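Local coordinates for lipoprotein (Streptococcus pneumoniae, PDB 3CX3) that binds zinc and, as a lipoprotein homologous with ABC-transporter components, probably serves as a solute-binding protein in zinc uptake, at residues K228-E233 with V250-L255. Residues are numbered along the deposited sequence; the frame is centred on the assembly and turned at random.
Sequences KTIFTE and VGLKTL
Leu255 places its CG over one face of the Phe231 ring, 4.1 Å from the ring centroid and 29° off the normal, a CH-pi contact. With CG beside the backbone N and anti to the carbonyl carbon (chi1 -69°), the ring lies between Leu255 and Thr229. Over the opposite face, offset toward the rim, lies Thr229 CG2, which also meets Lys253 CB at 3.4 Å; the Lys253 chain runs alongside Phe231 in the same direction. On the other side of the sheet, Leu252 CD2 wedges between Ile230 and Thr232, 3.6 Å from Ile230 CG1 and 3.3 Å from Thr232 CG2, and the Thr232 side chain crosses that of Leu252 nearly at a right angle. Strands 230-232 and 252-254 form a parallel pair in a beta-alpha-beta unit whose helix 239-245 packs on the Ile230 and Leu252 side; helix 268-281 meets Phe231 and Leu255. Two nearly straight backbone bonds fix the register: Ile230 N to Gly251 O at 2.9 Å and Lys253 N to Ile230 O at 3.0 Å. Past the strand end, Glu233 OE2 accepts a hydrogen bond from ND1 of the zinc ligand His184, making Glu233 a second-shell residue that probably orients this imidazole.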
loop_
_atom_site.group_PDB
_atom_site.type_symbol
_atom_site.label_atom_id
_atom_site.label_comp_id
_atom_site.label_asym_id
_atom_site.label_seq_id
_atom_site.Cartn_x
_atom_site.Cartn_y
_atom_site.Cartn_z
ATOM N N LYS A 228 -5.158 23.764 0.446
ATOM C CA LYS A 228 -5.178 24.412 -0.858
ATOM C C LYS A 228 -5.415 23.404 -1.962
ATOM O O LYS A 228 -5.986 23.726 -3.001
ATOM C CB LYS A 228 -3.838 25.108 -1.095
ATOM C CG LYS A 228 -3.545 26.275 -0.141
ATOM C CD LYS A 228 -2.128 26.852 -0.361
ATOM C CE LYS A 228 -2.034 28.335 0.123
ATOM N NZ LYS A 228 -0.592 28.835 0.102
ATOM N N THR A 229 -4.969 22.176 -1.720
ATOM C CA THR A 229 -5.068 21.098 -2.679
ATOM C C THR A 229 -5.729 19.922 -1.979
ATOM O O THR A 229 -5.311 19.527 -0.898
ATOM C CB THR A 229 -3.651 20.696 -3.197
ATOM O OG1 THR A 229 -3.053 21.805 -3.887
ATOM C CG2 THR A 229 -3.712 19.505 -4.127
ATOM N N ILE A 230 -6.786 19.390 -2.579
ATOM C CA ILE A 230 -7.260 18.080 -2.184
ATOM C C ILE A 230 -6.541 17.093 -3.105
ATOM O O ILE A 230 -6.433 17.328 -4.314
ATOM C CB ILE A 230 -8.813 17.955 -2.207
ATOM C CG1 ILE A 230 -9.410 18.561 -3.477
ATOM C CG2 ILE A 230 -9.433 18.648 -0.982
ATOM C CD1 ILE A 230 -10.912 18.389 -3.585
ATOM N N PHE A 231 -5.987 16.034 -2.525
ATOM C CA PHE A 231 -5.263 15.039 -3.300
ATOM C C PHE A 231 -6.163 13.859 -3.699
ATOM O O PHE A 231 -6.501 13.014 -2.869
ATOM C CB PHE A 231 -4.039 14.530 -2.530
ATOM C CG PHE A 231 -2.939 15.543 -2.372
ATOM C CD1 PHE A 231 -2.127 15.894 -3.454
ATOM C CD2 PHE A 231 -2.689 16.128 -1.127
ATOM C CE1 PHE A 231 -1.079 16.829 -3.301
ATOM C CE2 PHE A 231 -1.651 17.071 -0.956
ATOM C CZ PHE A 231 -0.841 17.413 -2.047
ATOM N N THR A 232 -6.550 13.808 -4.973
ATOM C CA THR A 232 -7.309 12.677 -5.488
ATOM C C THR A 232 -6.378 11.614 -6.023
ATOM O O THR A 232 -5.166 11.778 -6.000
ATOM C CB THR A 232 -8.277 13.077 -6.620
ATOM O OG1 THR A 232 -7.606 13.914 -7.571
ATOM C CG2 THR A 232 -9.479 13.795 -6.062
ATOM N N GLU A 233 -6.965 10.509 -6.472
ATOM C CA GLU A 233 -6.277 9.545 -7.321
ATOM C C GLU A 233 -6.857 9.624 -8.732
ATOM O O GLU A 233 -7.733 10.443 -9.017
ATOM C CB GLU A 233 -6.446 8.123 -6.788
ATOM C CG GLU A 233 -6.217 7.946 -5.293
ATOM C CD GLU A 233 -7.228 6.985 -4.681
ATOM O OE1 GLU A 233 -8.068 6.463 -5.451
ATOM O OE2 GLU A 233 -7.201 6.755 -3.448
ATOM N N VAL A 250 -10.631 25.614 -3.296
ATOM C CA VAL A 250 -10.022 25.397 -4.616
ATOM C C VAL A 250 -8.979 24.256 -4.585
ATOM O O VAL A 250 -8.657 23.730 -3.514
ATOM C CB VAL A 250 -9.332 26.705 -5.162
ATOM C CG1 VAL A 250 -10.288 27.896 -5.169
ATOM C CG2 VAL A 250 -8.063 27.050 -4.370
ATOM N N GLY A 251 -8.479 23.871 -5.762
ATOM C CA GLY A 251 -7.245 23.082 -5.893
ATOM C C GLY A 251 -7.313 21.564 -5.829
ATOM O O GLY A 251 -7.658 21.001 -4.793
ATOM N N LEU A 252 -6.939 20.911 -6.934
ATOM C CA LEU A 252 -6.921 19.440 -7.052
ATOM C C LEU A 252 -5.615 18.865 -7.614
ATOM O O LEU A 252 -5.195 19.216 -8.716
ATOM C CB LEU A 252 -8.079 18.950 -7.932
ATOM C CG LEU A 252 -9.222 18.131 -7.322
ATOM C CD1 LEU A 252 -10.198 17.709 -8.402
ATOM C CD2 LEU A 252 -8.680 16.916 -6.613
ATOM N N LYS A 253 -4.984 17.975 -6.849
ATOM C CA LYS A 253 -3.829 17.197 -7.320
ATOM C C LYS A 253 -3.937 15.737 -6.905
ATOM O O LYS A 253 -4.497 15.424 -5.867
ATOM C CB LYS A 253 -2.499 17.783 -6.839
ATOM C CG LYS A 253 -2.062 18.983 -7.640
ATOM C CD LYS A 253 -0.550 19.096 -7.701
ATOM C CE LYS A 253 0.020 19.646 -6.404
ATOM N NZ LYS A 253 1.357 20.296 -6.609
ATOM N N THR A 254 -3.395 14.860 -7.742
ATOM C CA THR A 254 -3.486 13.425 -7.527
ATOM C C THR A 254 -2.265 12.875 -6.810
ATOM O O THR A 254 -1.142 13.232 -7.142
ATOM C CB THR A 254 -3.750 12.660 -8.850
ATOM O OG1 THR A 254 -3.282 11.309 -8.737
ATOM C CG2 THR A 254 -3.050 13.322 -9.996
ATOM N N LEU A 255 -2.516 11.996 -5.835
ATOM C CA LEU A 255 -1.490 11.422 -4.961
ATOM C C LEU A 255 -1.739 9.904 -4.874
ATOM O O LEU A 255 -2.822 9.493 -4.444
ATOM C CB LEU A 255 -1.664 12.043 -3.583
ATOM C CG LEU A 255 -0.617 12.575 -2.589
ATOM C CD1 LEU A 255 -1.045 12.078 -1.248
ATOM C CD2 LEU A 255 0.857 12.215 -2.872
HETATM O O HOH W 1 -4.899 10.590 -3.331
#